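PDB 4OM8: 5-formyl-3-hydroxy-2-methylpyridine 4-carboxylate 5-dehydrogenase from Mesorhizobium japonicum MAFF 303099, which oxidises 5-formyl-3-hydroxy-2-methylpyridine-4-carboxylate with NAD+ in vitamin B6 degradation and can also reduce the same aldehyde with NADH to 4-pyridoxate. Local coordinates for residues A[105-116]-A[127-138]; A[22-32]-A[59-70]. All blocks are in the same frame, centred on the assembly; numbering follows the deposited sequence.

Contact 1: residues A[105-116]-A[127-138]. With NAD (nicotinamide-adenine-dinucleotide), chain C.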
loop_
_atom_site.group_PDB
_atom_site.type_symbol
_atom_site.label_atom_id
_atom_site.label_comp_id
_atom_site.label_asym_id
_atom_site.label_seq_id
_atom_site.Cartn_x
_atom_site.Cartn_y
_atom_site.Cartn_z
ATOM N N ILE A 105 35.192 -19.235 7.222
ATOM C CA ILE A 105 35.236 -17.857 6.770
ATOM C C ILE A 105 36.059 -16.992 7.716
ATOM O O ILE A 105 36.249 -17.320 8.894
ATOM C CB ILE A 105 33.816 -17.259 6.638
ATOM C CG1 ILE A 105 33.122 -17.210 7.999
ATOM C CG2 ILE A 105 32.973 -18.068 5.645
ATOM C CD1 ILE A 105 31.697 -16.667 7.924
ATOM N N GLY A 106 36.523 -15.870 7.186
ATOM C CA GLY A 106 37.280 -14.912 7.974
ATOM C C GLY A 106 36.465 -14.307 9.103
ATOM O O GLY A 106 35.251 -14.138 8.980
ATOM N N GLN A 107 37.132 -13.964 10.203
ATOM C CA GLN A 107 36.432 -13.366 11.332
ATOM C C GLN A 107 35.857 -11.985 10.975
ATOM O O GLN A 107 34.996 -11.467 11.681
ATOM C CB GLN A 107 37.372 -13.270 12.535
ATOM C CG GLN A 107 38.616 -12.471 12.252
ATOM C CD GLN A 107 39.691 -12.727 13.284
ATOM O OE1 GLN A 107 40.387 -13.745 13.233
ATOM N NE2 GLN A 107 39.816 -11.821 14.240
ATOM N N ASP A 108 36.326 -11.393 9.883
ATOM C CA ASP A 108 35.778 -10.114 9.451
ATOM C C ASP A 108 34.792 -10.261 8.288
ATOM O O ASP A 108 34.249 -9.262 7.805
ATOM C CB ASP A 108 36.899 -9.142 9.081
ATOM C CG ASP A 108 37.778 -9.651 7.962
ATOM O OD1 ASP A 108 37.823 -10.877 7.728
ATOM O OD2 ASP A 108 38.443 -8.809 7.320
ATOM N N THR A 109 34.541 -11.490 7.844
ATOM C CA THR A 109 33.469 -11.724 6.880
ATOM C C THR A 109 32.132 -11.308 7.496
ATOM O O THR A 109 31.845 -11.669 8.622
ATOM C CB THR A 109 33.429 -13.203 6.469
ATOM O OG1 THR A 109 34.599 -13.492 5.693
ATOM C CG2 THR A 109 32.204 -13.521 5.631
ATOM N N ILE A 110 31.314 -10.552 6.769
ATOM C CA ILE A 110 29.994 -10.229 7.286
ATOM C C ILE A 110 29.059 -11.407 7.020
ATOM O O ILE A 110 29.079 -12.007 5.944
ATOM C CB ILE A 110 29.453 -8.921 6.678
ATOM C CG1 ILE A 110 30.323 -7.760 7.162
ATOM C CG2 ILE A 110 27.992 -8.694 7.074
ATOM C CD1 ILE A 110 30.016 -6.435 6.531
ATOM N N VAL A 111 28.271 -11.761 8.026
ATOM C CA VAL A 111 27.248 -12.780 7.865
ATOM C C VAL A 111 25.883 -12.129 8.037
ATOM O O VAL A 111 25.561 -11.624 9.107
ATOM C CB VAL A 111 27.420 -13.921 8.870
ATOM C CG1 VAL A 111 26.350 -14.973 8.656
ATOM C CG2 VAL A 111 28.806 -14.545 8.690
ATOM N N ALA A 112 25.096 -12.113 6.964
ATOM C CA ALA A 112 23.780 -11.501 6.990
ATOM C C ALA A 112 22.706 -12.563 6.951
ATOM O O ALA A 112 22.871 -13.568 6.270
ATOM C CB ALA A 112 23.616 -10.561 5.804
ATOM N N SER A 113 21.623 -12.360 7.690
ATOM C CA SER A 113 20.463 -13.234 7.579
ATOM C C SER A 113 19.337 -12.547 6.836
ATOM O O SER A 113 19.060 -11.370 7.079
ATOM C CB SER A 113 19.958 -13.656 8.957
ATOM O OG SER A 113 18.816 -14.497 8.821
ATOM N N ASP A 114 18.660 -13.311 5.976
ATOM C CA ASP A 114 17.455 -12.859 5.282
ATOM C C ASP A 114 16.197 -13.080 6.129
ATOM O O ASP A 114 15.087 -12.865 5.638
ATOM C CB ASP A 114 17.331 -13.602 3.941
ATOM C CG ASP A 114 16.347 -12.958 2.968
ATOM O OD1 ASP A 114 16.124 -11.739 3.026
ATOM O OD2 ASP A 114 15.855 -13.692 2.086
ATOM N N THR A 115 16.361 -13.478 7.395
ATOM C CA THR A 115 15.212 -13.788 8.252
ATOM C C THR A 115 14.173 -12.666 8.278
ATOM O O THR A 115 14.504 -11.482 8.259
ATOM C CB THR A 115 15.644 -14.088 9.701
ATOM O OG1 THR A 115 14.491 -14.499 10.460
ATOM C CG2 THR A 115 16.259 -12.847 10.355
ATOM N N SER A 116 12.905 -13.058 8.324
ATOM C CA SER A 116 11.832 -12.090 8.520
ATOM C C SER A 116 11.467 -11.913 9.996
ATOM O O SER A 116 11.140 -10.811 10.429
ATOM C CB SER A 116 10.595 -12.515 7.725
ATOM O OG SER A 116 10.847 -12.473 6.331
ATOM N N ILE A 127 27.227 -17.406 16.445
ATOM C CA ILE A 127 28.412 -17.319 15.603
ATOM C C ILE A 127 29.514 -16.526 16.305
ATOM O O ILE A 127 29.226 -15.632 17.108
ATOM C CB ILE A 127 28.066 -16.679 14.235
ATOM C CG1 ILE A 127 29.127 -17.045 13.194
ATOM C CG2 ILE A 127 27.839 -15.176 14.381
ATOM C CD1 ILE A 127 28.759 -16.683 11.772
ATOM N N SER A 128 30.774 -16.858 16.029
ATOM C CA SER A 128 31.878 -16.062 16.543
ATOM C C SER A 128 31.806 -14.654 15.978
ATOM O O SER A 128 31.240 -14.444 14.898
ATOM C CB SER A 128 33.230 -16.699 16.194
ATOM O OG SER A 128 33.574 -16.513 14.827
ATOM N N TYR A 129 32.385 -13.700 16.704
ATOM C CA TYR A 129 32.379 -12.293 16.291
ATOM C C TYR A 129 30.980 -11.851 15.846
ATOM O O TYR A 129 30.757 -11.515 14.688
ATOM C CB TYR A 129 33.423 -12.045 15.190
ATOM C CG TYR A 129 34.823 -12.077 15.756
ATOM C CD1 TYR A 129 35.371 -10.945 16.351
ATOM C CD2 TYR A 129 35.571 -13.243 15.745
ATOM C CE1 TYR A 129 36.644 -10.967 16.913
ATOM C CE2 TYR A 129 36.859 -13.276 16.301
ATOM C CZ TYR A 129 37.374 -12.131 16.876
ATOM O OH TYR A 129 38.630 -12.150 17.430
ATOM N N PRO A 130 30.033 -11.833 16.788
ATOM C CA PRO A 130 28.641 -11.504 16.462
ATOM C C PRO A 130 28.504 -10.086 15.933
ATOM O O PRO A 130 27.457 -9.746 15.366
ATOM C CB PRO A 130 27.912 -11.662 17.803
ATOM C CG PRO A 130 29.003 -11.505 18.846
ATOM C CD PRO A 130 30.228 -12.085 18.226
ATOM N N GLU A 131 29.545 -9.270 16.101
ATOM C CA GLU A 131 29.494 -7.893 15.639
ATOM C C GLU A 131 29.437 -7.784 14.121
ATOM O O GLU A 131 29.009 -6.745 13.604
ATOM C CB GLU A 131 30.688 -7.090 16.160
ATOM C CG GLU A 131 30.904 -7.204 17.652
ATOM C CD GLU A 131 31.742 -8.416 18.018
ATOM O OE1 GLU A 131 32.186 -9.144 17.105
ATOM O OE2 GLU A 131 31.982 -8.615 19.213
ATOM N N ARG A 132 29.857 -8.831 13.403
ATOM C CA ARG A 132 29.796 -8.820 11.941
ATOM C C ARG A 132 28.574 -9.584 11.419
ATOM O O ARG A 132 28.490 -9.896 10.218
ATOM C CB ARG A 132 31.090 -9.387 11.312
ATOM C CG ARG A 132 31.649 -10.697 11.897
ATOM C CD ARG A 132 30.769 -11.941 11.630
ATOM N NE ARG A 132 31.368 -13.110 12.283
ATOM C CZ ARG A 132 32.271 -13.901 11.707
ATOM N NH1 ARG A 132 32.656 -13.678 10.454
ATOM N NH2 ARG A 132 32.790 -14.923 12.388
ATOM N N MET A 133 27.632 -9.887 12.309
ATOM C CA MET A 133 26.363 -10.474 11.876
ATOM C C MET A 133 25.257 -9.433 11.940
ATOM O O MET A 133 25.176 -8.650 12.878
ATOM C CB MET A 133 25.971 -11.691 12.706
ATOM C CG MET A 133 24.545 -12.153 12.392
ATOM S SD MET A 133 24.115 -13.765 13.034
ATOM C CE MET A 133 25.002 -14.831 11.910
ATOM N N VAL A 134 24.409 -9.435 10.917
ATOM C CA VAL A 134 23.426 -8.383 10.712
ATOM C C VAL A 134 22.237 -8.944 9.955
ATOM O O VAL A 134 22.357 -9.969 9.271
ATOM C CB VAL A 134 24.074 -7.210 9.918
ATOM C CG1 VAL A 134 24.479 -7.657 8.510
ATOM C CG2 VAL A 134 23.178 -5.981 9.860
ATOM N N GLY A 135 21.089 -8.289 10.072
ATOM C CA GLY A 135 19.967 -8.623 9.218
ATOM C C GLY A 135 20.051 -7.891 7.895
ATOM O O GLY A 135 20.343 -6.697 7.857
ATOM N N MET A 136 19.842 -8.624 6.803
ATOM C CA MET A 136 19.731 -8.043 5.471
ATOM C C MET A 136 18.468 -8.643 4.876
ATOM O O MET A 136 18.490 -9.736 4.306
ATOM C CB MET A 136 20.962 -8.359 4.618
ATOM C CG MET A 136 20.983 -7.694 3.259
ATOM S SD MET A 136 22.296 -8.425 2.258
ATOM C CE MET A 136 22.404 -7.225 0.923
ATOM N N HIS A 137 17.357 -7.931 5.047
ATOM C CA HIS A 137 16.053 -8.514 4.801
ATOM C C HIS A 137 15.499 -8.046 3.462
ATOM O O HIS A 137 15.081 -6.902 3.316
ATOM C CB HIS A 137 15.103 -8.157 5.941
ATOM C CG HIS A 137 13.722 -8.688 5.757
ATOM N ND1 HIS A 137 12.633 -7.861 5.597
ATOM C CD2 HIS A 137 13.250 -9.957 5.698
ATOM C CE1 HIS A 137 11.545 -8.598 5.455
ATOM N NE2 HIS A 137 11.889 -9.873 5.519
ATOM N N TRP A 138 15.543 -8.946 2.489
ATOM C CA TRP A 138 15.036 -8.698 1.153
ATOM C C TRP A 138 13.537 -8.923 1.107
ATOM O O TRP A 138 12.944 -9.416 2.069
ATOM C CB TRP A 138 15.722 -9.620 0.152
ATOM C CG TRP A 138 17.213 -9.451 0.026
ATOM C CD1 TRP A 138 18.166 -9.662 0.995
ATOM C CD2 TRP A 138 17.919 -9.082 -1.158
ATOM N NE1 TRP A 138 19.426 -9.428 0.479
ATOM C CE2 TRP A 138 19.299 -9.067 -0.839
ATOM C CE3 TRP A 138 17.519 -8.753 -2.461
ATOM C CZ2 TRP A 138 20.274 -8.743 -1.781
ATOM C CZ3 TRP A 138 18.492 -8.420 -3.393
ATOM C CH2 TRP A 138 19.854 -8.422 -3.049
HETATM P PA NAD C . 12.341 -21.552 1.090
HETATM O O1A NAD C . 11.717 -22.588 2.010
HETATM O O2A NAD C . 11.708 -21.238 -0.256
HETATM O O5B NAD C . 13.868 -21.989 0.831
HETATM C C5B NAD C . 14.714 -22.458 1.881
HETATM C C4B NAD C . 15.877 -23.200 1.239
HETATM O O4B NAD C . 16.865 -23.486 2.230
HETATM C C3B NAD C . 15.422 -24.533 0.645
HETATM O O3B NAD C . 15.779 -24.607 -0.741
HETATM C C2B NAD C . 16.156 -25.572 1.484
HETATM O O2B NAD C . 16.519 -26.765 0.773
HETATM C C1B NAD C . 17.377 -24.793 1.930
HETATM N N9A NAD C . 18.076 -25.311 3.120
HETATM C C8A NAD C . 17.545 -25.906 4.202
HETATM N N7A NAD C . 18.514 -26.216 5.099
HETATM C C5A NAD C . 19.688 -25.809 4.590
HETATM C C6A NAD C . 21.101 -25.828 5.009
HETATM N N6A NAD C . 21.475 -26.358 6.199
HETATM N N1A NAD C . 22.011 -25.298 4.164
HETATM C C2A NAD C . 21.663 -24.769 2.978
HETATM N N3A NAD C . 20.397 -24.720 2.534
HETATM C C4A NAD C . 19.391 -25.220 3.283
HETATM O O3 NAD C . 12.562 -20.228 1.983
HETATM P PN NAD C . 12.524 -18.703 1.470
HETATM O O1N NAD C . 11.083 -18.271 1.276
HETATM O O2N NAD C . 13.508 -18.464 0.347
HETATM O O5D NAD C . 13.068 -17.933 2.767
HETATM C C5D NAD C . 14.407 -18.113 3.246
HETATM C C4D NAD C . 14.628 -17.117 4.378
HETATM O O4D NAD C . 14.325 -15.819 3.876
HETATM C C3D NAD C . 13.688 -17.343 5.551
HETATM O O3D NAD C . 14.368 -16.896 6.728
HETATM C C2D NAD C . 12.530 -16.401 5.283
HETATM O O2D NAD C . 11.899 -15.962 6.491
HETATM C C1D NAD C . 13.235 -15.239 4.605
HETATM N N1N NAD C . 12.395 -14.447 3.692
HETATM C C2N NAD C . 11.388 -14.990 2.977
HETATM C C3N NAD C . 10.640 -14.190 2.109
HETATM C C7N NAD C . 9.480 -14.721 1.309
HETATM O O7N NAD C . 9.413 -15.893 0.969
HETATM N N7N NAD C . 8.512 -13.858 1.006
HETATM C C4N NAD C . 10.943 -12.839 1.985
HETATM C C5N NAD C . 11.993 -12.314 2.724
HETATM C C6N NAD C . 12.711 -13.151 3.567
HETATM O O HOH W 1 34.705 -16.772 11.277
#

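Contact 2: residues A[22-32]-A[59-70]. With NAD (nicotinamide-adenine-dinucleotide), chain C.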
loop_
_atom_site.group_PDB
_atom_site.type_symbol
_atom_site.label_atom_id
_atom_site.label_comp_id
_atom_site.label_asym_id
_atom_site.label_seq_id
_atom_site.Cartn_x
_atom_site.Cartn_y
_atom_site.Cartn_z
ATOM N N ALA A 22 24.870 -10.327 -8.649
ATOM C CA ALA A 22 25.844 -10.461 -9.727
ATOM C C ALA A 22 25.726 -9.331 -10.737
ATOM O O ALA A 22 26.726 -8.879 -11.291
ATOM C CB ALA A 22 25.683 -11.793 -10.422
ATOM N N ARG A 23 24.499 -8.881 -10.984
ATOM C CA ARG A 23 24.280 -7.795 -11.936
ATOM C C ARG A 23 24.940 -6.504 -11.431
ATOM O O ARG A 23 25.272 -5.614 -12.210
ATOM C CB ARG A 23 22.774 -7.596 -12.164
ATOM C CG ARG A 23 22.398 -6.626 -13.291
ATOM C CD ARG A 23 22.852 -7.138 -14.647
ATOM N NE ARG A 23 22.184 -8.381 -15.026
ATOM C CZ ARG A 23 21.193 -8.453 -15.915
ATOM N NH1 ARG A 23 20.747 -7.353 -16.497
ATOM N NH2 ARG A 23 20.644 -9.627 -16.205
ATOM N N GLY A 24 25.137 -6.410 -10.117
ATOM C CA GLY A 24 25.837 -5.282 -9.527
ATOM C C GLY A 24 27.354 -5.395 -9.605
ATOM O O GLY A 24 28.067 -4.498 -9.164
ATOM N N GLY A 25 27.854 -6.486 -10.166
ATOM C CA GLY A 25 29.288 -6.643 -10.340
ATOM C C GLY A 25 29.925 -7.627 -9.374
ATOM O O GLY A 25 31.106 -7.917 -9.484
ATOM N N LEU A 26 29.144 -8.149 -8.437
ATOM C CA LEU A 26 29.671 -9.021 -7.394
ATOM C C LEU A 26 29.864 -10.443 -7.887
ATOM O O LEU A 26 29.157 -10.895 -8.791
ATOM C CB LEU A 26 28.727 -9.023 -6.189
ATOM C CG LEU A 26 28.681 -7.807 -5.257
ATOM C CD1 LEU A 26 30.022 -7.570 -4.562
ATOM C CD2 LEU A 26 28.204 -6.530 -5.945
ATOM N N GLN A 27 30.828 -11.158 -7.306
ATOM C CA GLN A 27 30.959 -12.582 -7.563
ATOM C C GLN A 27 30.065 -13.330 -6.593
ATOM O O GLN A 27 30.208 -13.147 -5.394
ATOM C CB GLN A 27 32.407 -13.039 -7.394
ATOM C CG GLN A 27 32.565 -14.554 -7.336
ATOM C CD GLN A 27 33.953 -14.976 -6.897
ATOM O OE1 GLN A 27 34.932 -14.784 -7.633
ATOM N NE2 GLN A 27 34.052 -15.560 -5.697
ATOM N N VAL A 28 29.155 -14.158 -7.107
ATOM C CA VAL A 28 28.199 -14.851 -6.247
ATOM C C VAL A 28 28.347 -16.352 -6.408
ATOM O O VAL A 28 28.297 -16.863 -7.528
ATOM C CB VAL A 28 26.740 -14.436 -6.575
ATOM C CG1 VAL A 28 25.741 -15.190 -5.697
ATOM C CG2 VAL A 28 26.563 -12.937 -6.420
ATOM N N VAL A 29 28.538 -17.060 -5.292
ATOM C CA VAL A 29 28.477 -18.520 -5.314
ATOM C C VAL A 29 27.379 -18.948 -4.347
ATOM O O VAL A 29 27.326 -18.482 -3.215
ATOM C CB VAL A 29 29.832 -19.164 -4.949
ATOM C CG1 VAL A 29 29.758 -20.674 -5.113
ATOM C CG2 VAL A 29 30.933 -18.612 -5.852
ATOM N N ALA A 30 26.478 -19.807 -4.805
ATOM C CA ALA A 30 25.310 -20.145 -4.005
ATOM C C ALA A 30 25.223 -21.639 -3.777
ATOM O O ALA A 30 25.606 -22.443 -4.644
ATOM C CB ALA A 30 24.043 -19.637 -4.671
ATOM N N TYR A 31 24.695 -21.999 -2.612
ATOM C CA TYR A 31 24.659 -23.380 -2.146
ATOM C C TYR A 31 23.296 -23.714 -1.587
ATOM O O TYR A 31 22.648 -22.868 -0.995
ATOM C CB TYR A 31 25.731 -23.604 -1.071
ATOM C CG TYR A 31 25.562 -24.868 -0.255
ATOM C CD1 TYR A 31 26.038 -26.090 -0.720
ATOM C CD2 TYR A 31 24.939 -24.840 0.991
ATOM C CE1 TYR A 31 25.886 -27.257 0.029
ATOM C CE2 TYR A 31 24.786 -25.991 1.738
ATOM C CZ TYR A 31 25.247 -27.192 1.255
ATOM O OH TYR A 31 25.092 -28.331 2.014
ATOM N N ASP A 32 22.872 -24.958 -1.764
ATOM C CA ASP A 32 21.668 -25.445 -1.102
ATOM C C ASP A 32 21.911 -26.904 -0.753
ATOM O O ASP A 32 22.587 -27.611 -1.503
ATOM C CB ASP A 32 20.434 -25.292 -2.003
ATOM C CG ASP A 32 19.118 -25.417 -1.234
ATOM O OD1 ASP A 32 18.838 -26.501 -0.678
ATOM O OD2 ASP A 32 18.353 -24.421 -1.205
ATOM N N LEU A 59 25.090 -4.126 -15.745
ATOM C CA LEU A 59 26.343 -4.486 -15.088
ATOM C C LEU A 59 27.220 -3.242 -15.108
ATOM O O LEU A 59 27.219 -2.515 -16.109
ATOM C CB LEU A 59 27.032 -5.646 -15.814
ATOM C CG LEU A 59 27.183 -7.031 -15.174
ATOM C CD1 LEU A 59 27.651 -8.043 -16.227
ATOM C CD2 LEU A 59 28.133 -7.016 -13.983
ATOM N N PRO A 60 27.957 -2.977 -14.011
ATOM C CA PRO A 60 28.882 -1.838 -14.033
ATOM C C PRO A 60 30.088 -2.221 -14.870
ATOM O O PRO A 60 30.177 -3.362 -15.326
ATOM C CB PRO A 60 29.255 -1.624 -12.557
ATOM C CG PRO A 60 28.931 -2.907 -11.868
ATOM C CD PRO A 60 27.996 -3.718 -12.738
ATOM N N SER A 61 31.012 -1.298 -15.069
ATOM C CA SER A 61 32.085 -1.579 -15.997
ATOM C C SER A 61 33.226 -2.330 -15.314
ATOM O O SER A 61 34.286 -2.510 -15.902
ATOM C CB SER A 61 32.584 -0.283 -16.613
ATOM O OG SER A 61 31.500 0.442 -17.162
ATOM N N ALA A 62 33.003 -2.771 -14.078
ATOM C CA ALA A 62 34.034 -3.491 -13.329
ATOM C C ALA A 62 33.440 -4.493 -12.341
ATOM O O ALA A 62 32.290 -4.359 -11.921
ATOM C CB ALA A 62 34.935 -2.507 -12.598
ATOM N N GLY A 63 34.234 -5.492 -11.967
ATOM C CA GLY A 63 33.768 -6.531 -11.068
ATOM C C GLY A 63 33.576 -7.837 -11.808
ATOM O O GLY A 63 33.503 -7.868 -13.036
ATOM N N VAL A 64 33.482 -8.923 -11.051
ATOM C CA VAL A 64 33.333 -10.259 -11.619
ATOM C C VAL A 64 31.934 -10.458 -12.220
ATOM O O VAL A 64 31.798 -10.852 -13.384
ATOM C CB VAL A 64 33.622 -11.335 -10.545
ATOM C CG1 VAL A 64 33.239 -12.722 -11.034
ATOM C CG2 VAL A 64 35.097 -11.291 -10.132
ATOM N N GLY A 65 30.901 -10.201 -11.420
ATOM C CA GLY A 65 29.528 -10.214 -11.908
ATOM C C GLY A 65 29.005 -11.544 -12.409
ATOM O O GLY A 65 28.343 -11.601 -13.443
ATOM N N THR A 66 29.275 -12.618 -11.676
ATOM C CA THR A 66 28.824 -13.945 -12.068
ATOM C C THR A 66 28.070 -14.659 -10.957
ATOM O O THR A 66 28.196 -14.317 -9.774
ATOM C CB THR A 66 29.991 -14.846 -12.477
ATOM O OG1 THR A 66 30.899 -14.967 -11.376
ATOM C CG2 THR A 66 30.728 -14.276 -13.697
ATOM N N VAL A 67 27.286 -15.660 -11.354
ATOM C CA VAL A 67 26.604 -16.558 -10.429
ATOM C C VAL A 67 27.017 -17.992 -10.719
ATOM O O VAL A 67 27.026 -18.414 -11.879
ATOM C CB VAL A 67 25.067 -16.468 -10.550
ATOM C CG1 VAL A 67 24.391 -17.455 -9.591
ATOM C CG2 VAL A 67 24.578 -15.064 -10.295
ATOM N N ARG A 68 27.358 -18.736 -9.668
ATOM C CA ARG A 68 27.616 -20.170 -9.764
ATOM C C ARG A 68 26.937 -20.895 -8.615
ATOM O O ARG A 68 26.968 -20.416 -7.484
ATOM C CB ARG A 68 29.124 -20.454 -9.747
ATOM C CG ARG A 68 29.476 -21.930 -9.786
ATOM C CD ARG A 68 30.973 -22.143 -9.993
ATOM N NE ARG A 68 31.827 -21.652 -8.905
ATOM C CZ ARG A 68 32.123 -22.371 -7.820
ATOM N NH1 ARG A 68 31.601 -23.582 -7.667
ATOM N NH2 ARG A 68 32.920 -21.876 -6.882
ATOM N N PHE A 69 26.322 -22.038 -8.911
ATOM C CA PHE A 69 25.723 -22.898 -7.898
ATOM C C PHE A 69 26.649 -24.072 -7.591
ATOM O O PHE A 69 27.273 -24.642 -8.492
ATOM C CB PHE A 69 24.359 -23.445 -8.352
ATOM C CG PHE A 69 23.295 -22.395 -8.537
ATOM C CD1 PHE A 69 23.404 -21.154 -7.940
ATOM C CD2 PHE A 69 22.174 -22.671 -9.297
ATOM C CE1 PHE A 69 22.426 -20.200 -8.106
ATOM C CE2 PHE A 69 21.186 -21.716 -9.473
ATOM C CZ PHE A 69 21.319 -20.478 -8.878
ATOM N N THR A 70 26.699 -24.461 -6.325
ATOM C CA THR A 70 27.527 -25.589 -5.910
ATOM C C THR A 70 26.835 -26.404 -4.815
ATOM O O THR A 70 25.983 -25.883 -4.074
ATOM C CB THR A 70 28.920 -25.118 -5.420
ATOM O OG1 THR A 70 29.733 -26.257 -5.109
ATOM C CG2 THR A 70 28.800 -24.227 -4.180
HETATM P PA NAD C . 12.341 -21.552 1.090
HETATM O O1A NAD C . 11.717 -22.588 2.010
HETATM O O2A NAD C . 11.708 -21.238 -0.256
HETATM O O5B NAD C . 13.868 -21.989 0.831
HETATM C C5B NAD C . 14.714 -22.458 1.881
HETATM C C4B NAD C . 15.877 -23.200 1.239
HETATM O O4B NAD C . 16.865 -23.486 2.230
HETATM C C3B NAD C . 15.422 -24.533 0.645
HETATM O O3B NAD C . 15.779 -24.607 -0.741
HETATM C C2B NAD C . 16.156 -25.572 1.484
HETATM O O2B NAD C . 16.519 -26.765 0.773
HETATM C C1B NAD C . 17.377 -24.793 1.930
HETATM N N9A NAD C . 18.076 -25.311 3.120
HETATM C C8A NAD C . 17.545 -25.906 4.202
HETATM N N7A NAD C . 18.514 -26.216 5.099
HETATM C C5A NAD C . 19.688 -25.809 4.590
HETATM C C6A NAD C . 21.101 -25.828 5.009
HETATM N N6A NAD C . 21.475 -26.358 6.199
HETATM N N1A NAD C . 22.011 -25.298 4.164
HETATM C C2A NAD C . 21.663 -24.769 2.978
HETATM N N3A NAD C . 20.397 -24.720 2.534
HETATM C C4A NAD C . 19.391 -25.220 3.283
HETATM O O3 NAD C . 12.562 -20.228 1.983
HETATM P PN NAD C . 12.524 -18.703 1.470
HETATM O O1N NAD C . 11.083 -18.271 1.276
HETATM O O2N NAD C . 13.508 -18.464 0.347
HETATM O O5D NAD C . 13.068 -17.933 2.767
HETATM C C5D NAD C . 14.407 -18.113 3.246
HETATM C C4D NAD C . 14.628 -17.117 4.378
HETATM O O4D NAD C . 14.325 -15.819 3.876
HETATM C C3D NAD C . 13.688 -17.343 5.551
HETATM O O3D NAD C . 14.368 -16.896 6.728
HETATM C C2D NAD C . 12.530 -16.401 5.283
HETATM O O2D NAD C . 11.899 -15.962 6.491
HETATM C C1D NAD C . 13.235 -15.239 4.605
HETATM N N1N NAD C . 12.395 -14.447 3.692
HETATM C C2N NAD C . 11.388 -14.990 2.977
HETATM C C3N NAD C . 10.640 -14.190 2.109
HETATM C C7N NAD C . 9.480 -14.721 1.309
HETATM O O7N NAD C . 9.413 -15.893 0.969
HETATM N N7N NAD C . 8.512 -13.858 1.006
HETATM C C4N NAD C . 10.943 -12.839 1.985
HETATM C C5N NAD C . 11.993 -12.314 2.724
HETATM C C6N NAD C . 12.711 -13.151 3.567
HETATM O O HOH W 2 30.413 -16.892 -9.337
#

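Contact 1: residues A[105-116]-A[127-138]
Val111, Ala112 and Ser113 pair in parallel with Met133, Val134 and Gly135, the axes of strands 110-113 and 133-137 approaching to 4.4 Å at 43°. With helix 120-123 between them in sequence, the strands form a beta-alpha-beta unit of the Rossmann-type NAD-binding domain. Their amides and carbonyls alternate partners from Val111 N to Met136 N. On one face Val111 CG2 reaches tip to tip to Ile127 CD1 at 3.8 Å. On the other, Ala112 CB touches both Met136 CB, the nearer, and Val134 CG1.

At the N-terminal end of the strands, Arg132, modelled in two conformers, in one of them ties the 106-109 turn to Ser128. CG sits between backbone N and carbonyl carbon (chi1 46°), and the chain bends again at the next bond, folding the guanidinium back toward the turn. Arg132 NH1 donates to Thr109 O at 2.8 Å, in the guanidinium plane, and to Gly106 O at 3.0 Å, tilted from it; both use carbonyl lone pairs. NE and NH2 grip Ser128 O side-on, and water 1 links NH2 to Ile105 O. The carbonyl of Gln107 lies over one guanidinium face.

At the cofactor end, Asp114 OD1 accepts from Trp138 N at 2.9 Å, nearly along its C-O axis. His137, inferred to matter for catalysis, is held at both ring nitrogens: ND1 by Glu149, NE2 by Ser116 OG at 2.9 Å. That hydroxyl also approaches the nicotinamide, Ser116 OG lying 3.4 Å from NAD C6N, and His137 NE2 is 3.7 Å from NAD C5N.

Contact 2: residues A[22-32]-A[59-70]
Val28 O is gripped by two donors, Arg68 N at 3.0 Å and water 2, which also meets Thr66 OG1. The bond belongs to the parallel pairing of strands 27-31 and 66-70, joined through helix 35-54 as a beta-alpha-beta unit of the Rossmann fold. Before the strands, helix 14-23 ends in a Schellman motif at Gly25, where positive phi would press a side chain on Gly24 O and tightly against Pro60 and Ala62. Just inside the helix end, Ala22 CB presses on Val67 CG2 at 3.5 Å, a tight fit.

One face of the pair carries Ala30 CB against Phe69 CD1 at 3.7 Å, beside helix 35-54. On the other, Val29 CG1 lies over a face of the Arg68 guanidinium, 3.8 Å from NH2, and touches Thr70 CG2. Asp75 holds both polar ends, by a salt bridge to Arg68 and a hydrogen bond to Thr70 OG1.

Tyr31 brings CD1 to 3.4 Å from Thr70 O and, on its other branch, CE2 to 3.6 Å from NAD C2A. Replacing Tyr31 with an alanine would probably open a gap beside the adenine and leave that base freer to shift. Asp32, at the strand end where NAD-binding Rossmann folds commonly place an acid, has CG anti to N (chi1 -164°), placing its carboxylate to accept both adenosine ribose hydroxyls: NAD O2B lies 2.7 Å from Asp32 OD1 and NAD O3B 2.6 Å from Asp32 OD2.

Overall arrangement
Contacts 1 and 2 are two strand pairs of one sheet, separated by strands 4-8 and 82-85. Contact 2 includes the outermost strand 66-70, whereas contact 1 lies further in, next to the antiparallel strand 147-151. Their centres are 19 Å apart and their nearest atoms about 8 Å, so they do not touch; the cofactor spans them. Residues 22-32 take its adenosine end, and residues 105-116 with 127-138 approach its nicotinamide, beside His137. Between these ends, NAD is hydrogen-bonded to the backbone amides of Thr12 and Met13. Each contact thus presents residues to one half of the dinucleotide, contact 2 through residues 22-32 alone, as in the two-mononucleotide plan of Rossmann domains.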